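Local coordinates for immunomodulatory active chitinase (Trichuris suis, PDB 6G9C), which probably binds and hydrolyses chitin as a family 18 glycosidase of a parasitic whipworm, and displays immunomodulatory properties in inflammatory lung disease, at residues R35-T40 / A365-L370; A59-Y64 / P389-M394; T230-P235 / T287-P292; W279-A284 / N339-Y344. One frame throughout, in Å; residues are numbered along the deposited sequence.

Interaction 1. Residues R35-T40 / A365-L370; sequences RGCYFT and AFVWTL. With EDO (1,2-ethanediol), chain C.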
loop_
_atom_site.group_PDB
_atom_site.type_symbol
_atom_site.label_atom_id
_atom_site.label_comp_id
_atom_site.label_asym_id
_atom_site.label_seq_id
_atom_site.Cartn_x
_atom_site.Cartn_y
_atom_site.Cartn_z
ATOM N N ARG A 35 12.788 -14.014 -8.028
ATOM C CA ARG A 35 13.899 -13.269 -7.432
ATOM C C ARG A 35 13.485 -12.837 -6.034
ATOM O O ARG A 35 12.626 -11.965 -5.886
ATOM C CB ARG A 35 14.301 -12.063 -8.287
ATOM C CG ARG A 35 14.706 -12.465 -9.692
ATOM C CD ARG A 35 15.097 -11.256 -10.535
ATOM N NE ARG A 35 13.930 -10.515 -11.004
ATOM C CZ ARG A 35 13.590 -9.309 -10.565
ATOM N NH1 ARG A 35 14.326 -8.708 -9.644
ATOM N NH2 ARG A 35 12.512 -8.703 -11.043
ATOM N N GLY A 36 14.083 -13.449 -5.009
ATOM C CA GLY A 36 13.729 -13.117 -3.637
ATOM C C GLY A 36 14.855 -12.511 -2.819
ATOM O O GLY A 36 16.030 -12.727 -3.125
ATOM N N CYS A 37 14.514 -11.763 -1.768
ATOM C CA CYS A 37 15.496 -11.117 -0.906
ATOM C C CYS A 37 15.004 -11.137 0.524
ATOM O O CYS A 37 13.865 -10.741 0.778
ATOM C CB CYS A 37 15.726 -9.649 -1.303
ATOM S SG CYS A 37 16.243 -9.402 -3.001
ATOM N N TYR A 38 15.873 -11.500 1.461
ATOM C CA TYR A 38 15.529 -11.410 2.877
ATOM C C TYR A 38 15.942 -10.058 3.460
ATOM O O TYR A 38 17.102 -9.641 3.349
ATOM C CB TYR A 38 16.181 -12.527 3.677
ATOM C CG TYR A 38 15.418 -13.835 3.589
ATOM C CD1 TYR A 38 15.561 -14.663 2.483
ATOM C CD2 TYR A 38 14.524 -14.212 4.587
ATOM C CE1 TYR A 38 14.839 -15.864 2.389
ATOM C CE2 TYR A 38 13.811 -15.417 4.505
ATOM C CZ TYR A 38 13.970 -16.225 3.390
ATOM O OH TYR A 38 13.275 -17.421 3.256
ATOM N N PHE A 39 14.969 -9.377 4.060
ATOM C CA PHE A 39 15.181 -8.255 4.965
ATOM C C PHE A 39 15.289 -8.793 6.389
ATOM O O PHE A 39 14.579 -9.743 6.747
ATOM C CB PHE A 39 13.999 -7.283 4.837
ATOM C CG PHE A 39 14.038 -6.127 5.800
ATOM C CD1 PHE A 39 13.492 -6.238 7.071
ATOM C CD2 PHE A 39 14.610 -4.923 5.418
ATOM C CE1 PHE A 39 13.527 -5.174 7.950
ATOM C CE2 PHE A 39 14.651 -3.851 6.295
ATOM C CZ PHE A 39 14.118 -3.975 7.554
ATOM N N THR A 40 16.166 -8.196 7.209
ATOM C CA THR A 40 16.327 -8.629 8.597
ATOM C C THR A 40 16.087 -7.463 9.552
ATOM O O THR A 40 16.662 -6.380 9.378
ATOM C CB THR A 40 17.710 -9.255 8.873
ATOM O OG1 THR A 40 18.737 -8.255 8.771
ATOM C CG2 THR A 40 18.002 -10.400 7.898
ATOM N N ALA A 365 16.221 -17.464 -7.762
ATOM C CA ALA A 365 17.228 -17.241 -6.736
ATOM C C ALA A 365 16.642 -16.390 -5.628
ATOM O O ALA A 365 15.683 -15.636 -5.829
ATOM C CB ALA A 365 18.479 -16.544 -7.311
ATOM N N PHE A 366 17.242 -16.514 -4.449
ATOM C CA PHE A 366 16.985 -15.588 -3.362
ATOM C C PHE A 366 18.305 -15.280 -2.673
ATOM O O PHE A 366 19.252 -16.077 -2.732
ATOM C CB PHE A 366 15.947 -16.142 -2.374
ATOM C CG PHE A 366 16.481 -17.215 -1.448
ATOM C CD1 PHE A 366 17.056 -16.875 -0.227
ATOM C CD2 PHE A 366 16.384 -18.561 -1.789
ATOM C CE1 PHE A 366 17.527 -17.847 0.638
ATOM C CE2 PHE A 366 16.864 -19.535 -0.943
ATOM C CZ PHE A 366 17.437 -19.185 0.275
ATOM N N VAL A 367 18.380 -14.108 -2.041
ATOM C CA VAL A 367 19.596 -13.687 -1.353
ATOM C C VAL A 367 19.333 -13.578 0.144
ATOM O O VAL A 367 18.304 -13.052 0.587
ATOM C CB VAL A 367 20.170 -12.357 -1.902
ATOM C CG1 VAL A 367 20.520 -12.509 -3.361
ATOM C CG2 VAL A 367 19.174 -11.226 -1.724
ATOM N N TRP A 368 20.278 -14.075 0.921
ATOM C CA TRP A 368 20.350 -13.823 2.361
ATOM C C TRP A 368 21.663 -13.062 2.559
ATOM O O TRP A 368 22.725 -13.682 2.523
ATOM C CB TRP A 368 20.315 -15.147 3.156
ATOM C CG TRP A 368 20.484 -14.938 4.626
ATOM C CD1 TRP A 368 21.658 -14.831 5.305
ATOM C CD2 TRP A 368 19.440 -14.791 5.601
ATOM N NE1 TRP A 368 21.418 -14.620 6.644
ATOM C CE2 TRP A 368 20.065 -14.590 6.851
ATOM C CE3 TRP A 368 18.046 -14.806 5.536
ATOM C CZ2 TRP A 368 19.342 -14.395 8.024
ATOM C CZ3 TRP A 368 17.324 -14.614 6.697
ATOM C CH2 TRP A 368 17.972 -14.409 7.928
ATOM N N THR A 369 21.647 -11.735 2.748
ATOM C CA THR A 369 20.511 -10.845 2.986
ATOM C C THR A 369 20.677 -9.572 2.160
ATOM O O THR A 369 21.728 -9.339 1.560
ATOM C CB THR A 369 20.432 -10.359 4.446
ATOM O OG1 THR A 369 21.588 -9.553 4.710
ATOM C CG2 THR A 369 20.395 -11.499 5.453
ATOM N N LEU A 370 19.658 -8.708 2.189
ATOM C CA LEU A 370 19.816 -7.393 1.575
ATOM C C LEU A 370 20.900 -6.579 2.265
ATOM O O LEU A 370 21.589 -5.782 1.617
ATOM C CB LEU A 370 18.496 -6.624 1.638
ATOM C CG LEU A 370 17.360 -7.029 0.708
ATOM C CD1 LEU A 370 16.034 -6.540 1.294
ATOM C CD2 LEU A 370 17.586 -6.468 -0.706
HETATM C C1 EDO C . 24.462 -15.147 8.390
HETATM O O1 EDO C . 23.368 -14.271 8.666
HETATM C C2 EDO C . 25.550 -14.764 9.380
HETATM O O2 EDO C . 25.141 -15.019 10.730
#
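Tyr38 and Trp368 meet where the TIM barrel of this family 18 hydrolase closes, its first strand (35-40) running parallel to its last (365-368). Tyr38 CG lies 3.4 Å from Trp368 CE3, at the rim of the indole, with the two ring planes at 56°. Trp368 CG stands anti to the backbone N (chi1 176°), which brings the benzo end of the indole alongside the tyrosine. Phe366 CD1 comes within 3.6 Å of Tyr38 CE1 and completes an aromatic cluster, while Thr40 CG2 sits over one indole face. On the sheet face that carries Cys37 and Val367, Cys37 SG touches Val367 CG2 at 3.7 Å.

Behind these side chains the backbones are stitched together from Gly36 N to Ala365 O (2.8 Å) through to Leu370 N and Tyr38 O. Having no side chain beside Phe366 CB, Gly36 suits the close approach of its CA to Phe366 CA, 4.1 Å. Further out, Asp149, in the family's DxxDxDxE motif, and Asn216 hold Tyr38 OH. A cis peptide follows Trp368, whose NE1 donates an almost straight bond (178°) to O1 of an ethanediol, probably from the crystallisation liquor, 2.8 Å away.

Interaction 2. Residues A59-Y64 / P389-M394; sequences ANLCEY and PLISLM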
loop_
_atom_site.group_PDB
_atom_site.type_symbol
_atom_site.label_atom_id
_atom_site.label_comp_id
_atom_site.label_asym_id
_atom_site.label_seq_id
_atom_site.Cartn_x
_atom_site.Cartn_y
_atom_site.Cartn_z
ATOM N N ALA A 59 14.219 -0.230 -5.955
ATOM C CA ALA A 59 13.128 -0.752 -6.771
ATOM C C ALA A 59 13.629 -1.765 -7.796
ATOM O O ALA A 59 14.672 -1.567 -8.431
ATOM C CB ALA A 59 12.403 0.398 -7.479
ATOM N N ASN A 60 12.886 -2.871 -7.921
ATOM C CA ASN A 60 13.071 -3.951 -8.893
ATOM C C ASN A 60 14.246 -4.872 -8.585
ATOM O O ASN A 60 14.571 -5.744 -9.397
ATOM C CB ASN A 60 13.202 -3.400 -10.315
ATOM C CG ASN A 60 11.936 -2.727 -10.776
ATOM O OD1 ASN A 60 10.849 -3.283 -10.634
ATOM N ND2 ASN A 60 12.059 -1.517 -11.304
ATOM N N LEU A 61 14.906 -4.698 -7.444
ATOM C CA LEU A 61 15.924 -5.648 -7.011
ATOM C C LEU A 61 15.344 -7.055 -6.869
ATOM O O LEU A 61 15.925 -8.035 -7.353
ATOM C CB LEU A 61 16.488 -5.170 -5.680
ATOM C CG LEU A 61 17.933 -5.298 -5.271
ATOM C CD1 LEU A 61 18.839 -4.748 -6.341
ATOM C CD2 LEU A 61 18.086 -4.548 -3.958
ATOM N N CYS A 62 14.186 -7.164 -6.222
ATOM C CA CYS A 62 13.562 -8.432 -5.860
ATOM C C CYS A 62 12.108 -8.388 -6.302
ATOM O O CYS A 62 11.517 -7.312 -6.380
ATOM C CB CYS A 62 13.603 -8.681 -4.343
ATOM S SG CYS A 62 15.251 -8.397 -3.722
ATOM N N GLU A 63 11.528 -9.551 -6.605
ATOM C CA GLU A 63 10.070 -9.569 -6.700
ATOM C C GLU A 63 9.421 -9.851 -5.355
ATOM O O GLU A 63 8.308 -9.380 -5.096
ATOM C CB GLU A 63 9.574 -10.592 -7.723
ATOM C CG GLU A 63 8.139 -10.305 -8.146
ATOM C CD GLU A 63 7.548 -11.365 -9.044
ATOM O OE1 GLU A 63 8.292 -12.266 -9.490
ATOM O OE2 GLU A 63 6.329 -11.290 -9.302
ATOM N N TYR A 64 10.110 -10.588 -4.494
ATOM C CA TYR A 64 9.610 -10.972 -3.190
ATOM C C TYR A 64 10.618 -10.524 -2.143
ATOM O O TYR A 64 11.809 -10.835 -2.252
ATOM C CB TYR A 64 9.415 -12.491 -3.099
ATOM C CG TYR A 64 8.568 -13.092 -4.200
ATOM C CD1 TYR A 64 9.135 -13.482 -5.406
ATOM C CD2 TYR A 64 7.203 -13.287 -4.021
ATOM C CE1 TYR A 64 8.358 -14.041 -6.416
ATOM C CE2 TYR A 64 6.414 -13.850 -5.025
ATOM C CZ TYR A 64 7.000 -14.227 -6.211
ATOM O OH TYR A 64 6.228 -14.780 -7.203
ATOM N N PRO A 389 26.037 -4.357 -5.675
ATOM C CA PRO A 389 26.770 -5.035 -6.759
ATOM C C PRO A 389 26.454 -6.524 -6.839
ATOM O O PRO A 389 26.465 -7.100 -7.935
ATOM C CB PRO A 389 28.243 -4.784 -6.400
ATOM C CG PRO A 389 28.231 -4.578 -4.910
ATOM C CD PRO A 389 26.941 -3.857 -4.626
ATOM N N LEU A 390 26.166 -7.159 -5.705
ATOM C CA LEU A 390 25.828 -8.579 -5.715
ATOM C C LEU A 390 24.366 -8.809 -6.093
ATOM O O LEU A 390 24.066 -9.556 -7.032
ATOM C CB LEU A 390 26.109 -9.208 -4.344
ATOM C CG LEU A 390 27.536 -9.105 -3.809
ATOM C CD1 LEU A 390 27.735 -10.048 -2.635
ATOM C CD2 LEU A 390 28.519 -9.404 -4.911
ATOM N N ILE A 391 23.442 -8.171 -5.375
ATOM C CA ILE A 391 22.032 -8.529 -5.519
ATOM C C ILE A 391 21.470 -8.070 -6.867
ATOM O O ILE A 391 20.588 -8.733 -7.431
ATOM C CB ILE A 391 21.244 -7.984 -4.311
ATOM C CG1 ILE A 391 21.785 -8.627 -3.032
ATOM C CG2 ILE A 391 19.751 -8.303 -4.423
ATOM C CD1 ILE A 391 21.218 -8.050 -1.772
ATOM N N SER A 392 21.996 -6.968 -7.435
ATOM C CA SER A 392 21.575 -6.519 -8.763
ATOM C C SER A 392 21.704 -7.599 -9.826
ATOM O O SER A 392 21.020 -7.520 -10.855
ATOM C CB SER A 392 22.409 -5.312 -9.241
ATOM O OG SER A 392 22.313 -4.232 -8.341
ATOM N N LEU A 393 22.592 -8.579 -9.619
ATOM C CA LEU A 393 22.833 -9.597 -10.637
ATOM C C LEU A 393 21.606 -10.459 -10.899
ATOM O O LEU A 393 21.502 -11.053 -11.975
ATOM C CB LEU A 393 24.012 -10.485 -10.222
ATOM C CG LEU A 393 25.369 -9.755 -10.254
ATOM C CD1 LEU A 393 26.464 -10.595 -9.618
ATOM C CD2 LEU A 393 25.737 -9.384 -11.669
ATOM N N MET A 394 20.694 -10.576 -9.926
ATOM C CA MET A 394 19.479 -11.357 -10.148
ATOM C C MET A 394 18.624 -10.730 -11.247
ATOM O O MET A 394 18.325 -11.365 -12.265
ATOM C CB MET A 394 18.680 -11.486 -8.844
ATOM C CG MET A 394 19.324 -12.381 -7.801
ATOM S SD MET A 394 18.138 -12.915 -6.537
ATOM C CE MET A 394 17.652 -11.354 -5.827
HETATM O O HOH W 1 18.398 -7.872 -8.657
#
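Leu61 lies across Ile391 at about a right angle, joining the loop that leads into the second barrel strand to the start of helix 392-398. Its CB stands back from the contact, and a first torsion of -143°, well short of fully anti, swings the branched end towards the helix. CG then makes the main touch, 3.6 Å from Ile391 CG2. At the tip the two methyls part: CD2 stays near the same isoleucine methyl, whereas Leu61 CD1 reaches the backbone at Ser392, 4.0 Å from Ser392 N. The beta-branch of Ile391 sets CG2 close to the backbone, where it can meet Leu61 CG. Ser392 OG is turned to Tyr388 O just before the segment, so its polar end is engaged by its own chain.

Met394 comes up to the Leu61 carbonyl. Its chain bends at the last torsion (chi3 -62°), placing CE 4.0 Å from Leu61 O and looser still, at 4.4 Å, from Cys62 SG. That sulfur is tied by a disulfide to Cys37 on the first barrel strand, against which Ile391 and Met394 also pack.

No direct hydrogen bond crosses between the segments. Instead one water donates to both Leu61 O, at 2.8 Å, and Ile391 O, at 2.7 Å; the latter carbonyl also accepts Met394 N. Slender apolar contacts and a shared water thus fasten loop to helix: a few methyls and a methine make the apolar touch, and the water links two carbonyls, acceptors that cannot bond each other directly, by donating to both.

Interaction 3. Residues T230-P235 / T287-P292; sequences TGINSP and TDIGAP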
loop_
_atom_site.group_PDB
_atom_site.type_symbol
_atom_site.label_atom_id
_atom_site.label_comp_id
_atom_site.label_asym_id
_atom_site.label_seq_id
_atom_site.Cartn_x
_atom_site.Cartn_y
_atom_site.Cartn_z
ATOM N N THR A 230 39.504 -24.781 7.393
ATOM C CA THR A 230 38.793 -23.882 6.489
ATOM C C THR A 230 38.058 -24.656 5.403
ATOM O O THR A 230 38.465 -25.749 5.002
ATOM C CB THR A 230 39.749 -22.888 5.822
ATOM O OG1 THR A 230 40.653 -23.603 4.968
ATOM C CG2 THR A 230 40.532 -22.094 6.869
ATOM N N GLY A 231 36.982 -24.049 4.904
ATOM C CA GLY A 231 36.146 -24.663 3.889
ATOM C C GLY A 231 35.240 -23.612 3.286
ATOM O O GLY A 231 35.277 -22.438 3.668
ATOM N N ILE A 232 34.414 -24.050 2.335
ATOM C CA ILE A 232 33.651 -23.148 1.470
ATOM C C ILE A 232 32.225 -23.025 1.986
ATOM O O ILE A 232 31.521 -24.035 2.136
ATOM C CB ILE A 232 33.649 -23.646 0.016
ATOM C CG1 ILE A 232 35.081 -23.919 -0.471
ATOM C CG2 ILE A 232 32.981 -22.618 -0.876
ATOM C CD1 ILE A 232 35.966 -22.694 -0.462
ATOM N N ASN A 233 31.785 -21.788 2.224
ATOM C CA ASN A 233 30.435 -21.556 2.732
ATOM C C ASN A 233 29.376 -22.109 1.777
ATOM O O ASN A 233 28.467 -22.839 2.191
ATOM C CB ASN A 233 30.230 -20.058 2.979
ATOM C CG ASN A 233 28.853 -19.740 3.574
ATOM O OD1 ASN A 233 28.388 -20.421 4.489
ATOM N ND2 ASN A 233 28.203 -18.706 3.051
ATOM N N SER A 234 29.487 -21.802 0.492
ATOM C CA SER A 234 28.450 -22.161 -0.480
ATOM C C SER A 234 29.104 -22.460 -1.816
ATOM O O SER A 234 29.077 -21.637 -2.744
ATOM C CB SER A 234 27.409 -21.043 -0.598
ATOM O OG SER A 234 26.322 -21.403 -1.440
ATOM N N PRO A 235 29.731 -23.628 -1.953
ATOM C CA PRO A 235 30.357 -23.970 -3.230
ATOM C C PRO A 235 29.297 -24.310 -4.255
ATOM O O PRO A 235 28.305 -24.977 -3.946
ATOM C CB PRO A 235 31.220 -25.191 -2.894
ATOM C CG PRO A 235 30.523 -25.841 -1.727
ATOM C CD PRO A 235 29.832 -24.726 -0.961
ATOM N N THR A 287 47.324 -21.446 4.115
ATOM C CA THR A 287 46.150 -20.646 3.784
ATOM C C THR A 287 45.258 -21.297 2.732
ATOM O O THR A 287 44.349 -20.632 2.212
ATOM C CB THR A 287 46.573 -19.251 3.302
ATOM O OG1 THR A 287 47.240 -19.375 2.040
ATOM C CG2 THR A 287 47.537 -18.589 4.301
ATOM N N ASP A 288 45.475 -22.568 2.401
ATOM C CA ASP A 288 44.611 -23.222 1.426
ATOM C C ASP A 288 43.239 -23.519 2.029
ATOM O O ASP A 288 43.036 -23.474 3.246
ATOM C CB ASP A 288 45.235 -24.527 0.930
ATOM C CG ASP A 288 46.418 -24.297 0.022
ATOM O OD1 ASP A 288 46.828 -23.126 -0.130
ATOM O OD2 ASP A 288 46.930 -25.287 -0.544
ATOM N N ILE A 289 42.282 -23.815 1.145
ATOM C CA ILE A 289 41.064 -24.492 1.567
ATOM C C ILE A 289 41.453 -25.792 2.248
ATOM O O ILE A 289 42.232 -26.583 1.702
ATOM C CB ILE A 289 40.154 -24.746 0.354
ATOM C CG1 ILE A 289 39.779 -23.417 -0.314
ATOM C CG2 ILE A 289 38.909 -25.575 0.766
ATOM C CD1 ILE A 289 39.290 -23.559 -1.755
ATOM N N GLY A 290 40.920 -26.019 3.450
ATOM C CA GLY A 290 41.306 -27.163 4.254
ATOM C C GLY A 290 42.437 -26.913 5.228
ATOM O O GLY A 290 42.834 -27.844 5.942
ATOM N N ALA A 291 42.972 -25.694 5.282
ATOM C CA ALA A 291 44.046 -25.390 6.215
ATOM C C ALA A 291 43.545 -25.507 7.654
ATOM O O ALA A 291 42.373 -25.245 7.936
ATOM C CB ALA A 291 44.593 -23.985 5.965
ATOM N N PRO A 292 44.407 -25.904 8.587
ATOM C CA PRO A 292 43.956 -26.042 9.978
ATOM C C PRO A 292 43.585 -24.689 10.564
ATOM O O PRO A 292 44.190 -23.661 10.244
ATOM C CB PRO A 292 45.170 -26.653 10.692
ATOM C CG PRO A 292 46.338 -26.268 9.852
ATOM C CD PRO A 292 45.828 -26.243 8.425
#
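Thr230 docks its backbone on a type II beta turn running from Asp288 to Ala291, giving a bond from its N to Ala291 O (3.0 Å) and receiving one at its O from Gly290 N (2.9 Å). The first bond lies in the carbonyl plane; in the second the donor stands well above that plane, 52° out of it, and the bond is bent. The turn is itself closed by Ala291 N on Asp288 O. Gly290 occupies its third position with a positive phi of 92°, where a side chain would jam against the preceding carbonyl; glycine is therefore the natural residue here.

The threonine hydroxyl adds to this grip. With OG1 held between its own backbone N and carbonyl carbon (chi1 65°), it points into the turn, accepting a weak bond from Gly290 N at 2.9 Å and lying equally close to Asp288 O. A small beta-branched alcohol suits the spot, since OG1 addresses the turn while Thr230 CG2 packs 3.8 Å from Ala291 O. Two residues on, Ile232 and Ile289 meet obliquely through their ends, CD1 to CD1 at 3.7 Å, an aliphatic patch flanking the polar one. Trp341 lies against both Thr230 and Ile289, and its NE1 is hydrogen-bonded to Thr287 O, which anchors the start of the turn segment.

The turn belongs to the excursion between the seventh and eighth barrel strands, where many family 18 chitinases carry an inserted alpha+beta subdomain. The 230-235 loop follows the sixth strand, and the contact is thus a junction of barrel loop with beta turn.

Interaction 4. Residues W279-A284 / N339-Y344; sequences WTLSDA and NQWFSY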
loop_
_atom_site.group_PDB
_atom_site.type_symbol
_atom_site.label_atom_id
_atom_site.label_comp_id
_atom_site.label_asym_id
_atom_site.label_seq_id
_atom_site.Cartn_x
_atom_site.Cartn_y
_atom_site.Cartn_z
ATOM N N TRP A 279 37.522 -18.106 9.768
ATOM C CA TRP A 279 38.331 -18.807 10.753
ATOM C C TRP A 279 39.543 -17.963 11.136
ATOM O O TRP A 279 39.971 -17.074 10.393
ATOM C CB TRP A 279 38.853 -20.136 10.205
ATOM C CG TRP A 279 37.824 -21.209 9.941
ATOM C CD1 TRP A 279 37.550 -22.299 10.725
ATOM C CD2 TRP A 279 36.986 -21.326 8.783
ATOM N NE1 TRP A 279 36.577 -23.075 10.133
ATOM C CE2 TRP A 279 36.220 -22.501 8.939
ATOM C CE3 TRP A 279 36.810 -20.551 7.632
ATOM C CZ2 TRP A 279 35.289 -22.912 7.991
ATOM C CZ3 TRP A 279 35.885 -20.964 6.691
ATOM C CH2 TRP A 279 35.129 -22.133 6.886
ATOM N N THR A 280 40.129 -18.286 12.293
ATOM C CA THR A 280 41.492 -17.878 12.619
ATOM C C THR A 280 42.392 -19.075 12.344
ATOM O O THR A 280 42.182 -20.156 12.908
ATOM C CB THR A 280 41.612 -17.424 14.075
ATOM O OG1 THR A 280 40.760 -16.292 14.293
ATOM C CG2 THR A 280 43.047 -17.062 14.416
ATOM N N LEU A 281 43.358 -18.896 11.452
ATOM C CA LEU A 281 44.222 -19.994 11.047
ATOM C C LEU A 281 45.140 -20.414 12.188
ATOM O O LEU A 281 45.608 -19.579 12.969
ATOM C CB LEU A 281 45.067 -19.581 9.842
ATOM C CG LEU A 281 44.295 -19.225 8.571
ATOM C CD1 LEU A 281 45.221 -18.555 7.579
ATOM C CD2 LEU A 281 43.689 -20.484 7.975
ATOM N N SER A 282 45.403 -21.721 12.275
ATOM C CA SER A 282 46.427 -22.199 13.198
ATOM C C SER A 282 47.812 -21.757 12.761
ATOM O O SER A 282 48.685 -21.529 13.604
ATOM C CB SER A 282 46.392 -23.722 13.293
ATOM O OG SER A 282 45.109 -24.167 13.665
ATOM N N ASP A 283 48.026 -21.643 11.454
ATOM C CA ASP A 283 49.336 -21.368 10.876
ATOM C C ASP A 283 49.138 -20.361 9.753
ATOM O O ASP A 283 48.542 -20.690 8.721
ATOM C CB ASP A 283 49.979 -22.656 10.358
ATOM C CG ASP A 283 51.414 -22.466 9.923
ATOM O OD1 ASP A 283 51.759 -21.378 9.411
ATOM O OD2 ASP A 283 52.204 -23.420 10.078
ATOM N N ALA A 284 49.657 -19.145 9.939
ATOM C CA ALA A 284 49.452 -18.087 8.956
ATOM C C ALA A 284 50.104 -18.396 7.614
ATOM O O ALA A 284 49.751 -17.769 6.610
ATOM C CB ALA A 284 49.984 -16.761 9.497
ATOM N N ASN A 339 46.241 -14.051 9.819
ATOM C CA ASN A 339 45.718 -15.362 10.194
ATOM C C ASN A 339 44.198 -15.431 10.103
ATOM O O ASN A 339 43.588 -16.353 10.654
ATOM C CB ASN A 339 46.199 -15.759 11.594
ATOM C CG ASN A 339 45.673 -14.853 12.693
ATOM O OD1 ASN A 339 44.841 -13.974 12.462
ATOM N ND2 ASN A 339 46.165 -15.069 13.910
ATOM N N GLN A 340 43.573 -14.478 9.416
ATOM C CA GLN A 340 42.134 -14.482 9.203
ATOM C C GLN A 340 41.823 -14.980 7.794
ATOM O O GLN A 340 42.418 -14.513 6.817
ATOM C CB GLN A 340 41.550 -13.084 9.422
ATOM C CG GLN A 340 41.844 -12.487 10.798
ATOM C CD GLN A 340 41.154 -13.253 11.923
ATOM O OE1 GLN A 340 39.947 -13.108 12.137
ATOM N NE2 GLN A 340 41.920 -14.066 12.649
ATOM N N TRP A 341 40.888 -15.924 7.696
ATOM C CA TRP A 341 40.582 -16.634 6.456
ATOM C C TRP A 341 39.071 -16.688 6.300
ATOM O O TRP A 341 38.376 -17.149 7.210
ATOM C CB TRP A 341 41.170 -18.045 6.506
ATOM C CG TRP A 341 41.242 -18.783 5.226
ATOM C CD1 TRP A 341 42.370 -19.029 4.495
ATOM C CD2 TRP A 341 40.166 -19.443 4.540
ATOM N NE1 TRP A 341 42.060 -19.772 3.382
ATOM C CE2 TRP A 341 40.717 -20.048 3.390
ATOM C CE3 TRP A 341 38.795 -19.580 4.785
ATOM C CZ2 TRP A 341 39.942 -20.774 2.481
ATOM C CZ3 TRP A 341 38.019 -20.299 3.872
ATOM C CH2 TRP A 341 38.602 -20.891 2.737
ATOM N N PHE A 342 38.554 -16.229 5.154
ATOM C CA PHE A 342 37.113 -16.184 4.954
ATOM C C PHE A 342 36.753 -16.810 3.619
ATOM O O PHE A 342 37.370 -16.502 2.599
ATOM C CB PHE A 342 36.567 -14.751 4.967
ATOM C CG PHE A 342 36.934 -13.954 6.178
ATOM C CD1 PHE A 342 38.103 -13.195 6.204
ATOM C CD2 PHE A 342 36.072 -13.892 7.265
ATOM C CE1 PHE A 342 38.431 -12.442 7.319
ATOM C CE2 PHE A 342 36.397 -13.124 8.383
ATOM C CZ PHE A 342 37.563 -12.406 8.406
ATOM N N SER A 343 35.734 -17.655 3.622
ATOM C CA SER A 343 35.073 -18.047 2.389
ATOM C C SER A 343 33.864 -17.138 2.192
ATOM O O SER A 343 33.093 -16.924 3.128
ATOM C CB SER A 343 34.643 -19.512 2.459
ATOM O OG SER A 343 33.618 -19.780 1.517
ATOM N N TYR A 344 33.694 -16.591 0.997
ATOM C CA TYR A 344 32.614 -15.632 0.809
ATOM C C TYR A 344 32.103 -15.747 -0.620
ATOM O O TYR A 344 32.519 -16.626 -1.373
ATOM C CB TYR A 344 33.066 -14.195 1.136
ATOM C CG TYR A 344 34.087 -13.591 0.190
ATOM C CD1 TYR A 344 35.420 -14.007 0.204
ATOM C CD2 TYR A 344 33.725 -12.572 -0.694
ATOM C CE1 TYR A 344 36.357 -13.438 -0.649
ATOM C CE2 TYR A 344 34.660 -11.996 -1.556
ATOM C CZ TYR A 344 35.969 -12.441 -1.536
ATOM O OH TYR A 344 36.898 -11.864 -2.382
HETATM O O HOH W 2 47.516 -17.843 14.491
#
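Trp279 and Trp341 form a hydrogen-bonded antiparallel pair, joined by Trp279 N to Trp341 O at 2.9 Å and by the return bond from Trp341 N to Trp279 O. Leu281 N continues the backbone pairing with a short bond to Asn339 O (2.7 Å). The two strands are strongly skewed, their directions 137° apart, and only two residue pairs form bridges between these segments.

Apolar contacts gather on the tryptophan face of the sheet. The indoles lie side by side and point the same way, but their six-membered rings are tilted by 71°, with CZ3 of Trp279 3.6 Å from CZ3 of Trp341. Leu281 CD2 packs on Trp341 CB at 3.8 Å, at the root of the indole. Beyond the strands, Trp279 NE1 is hydrogen-bonded to Glu227 O, while Tyr334 stacks on Trp341.

Polar bonds occupy the other face. The bend of Gln340 at chi2 (-66°) brings its amide alongside Thr280, and NE2 donates to two oxygens: Thr280 OG1 at 3.0 Å and Asn339 OD1 at 2.9 Å. Two acceptors for one amide nitrogen, with OE1 taken by Thr298 N, fix which way round the amide sits. Thr280 OG1 also meets Ser296 O. At the end of the pairing, a water donates to Leu281 O and accepts from Asn339 ND2.

Strand 268-281, the extended seventh strand of the barrel, thus continues outward into an antiparallel sheet with 340-343, consistent with the alpha+beta insertion of such chitinases.

How the interactions relate
Interactions 1 and 2 form the inner pair: both are buried, and the Cys37-Cys62 disulfide bolts the barrel seam of 35-40 and 365-370 to the loop-helix contact of 59-64 and 389-394. The first relies on regular parallel strand bonds and aromatics, the second on aliphatic touches and a bridging water. Interactions 3 and 4, partly buried and with centres about 21 and 24 Å from the centre of the chain, make a second pair in and beside the insertion, with Trp341 of interaction 4 packed against interaction 3. Interaction 3 rests on a turn and a hydroxyl, interaction 4 on antiparallel strand pairing and an amide. Strands 364-368 and 268-281, neighbours in the barrel, connect the two regions.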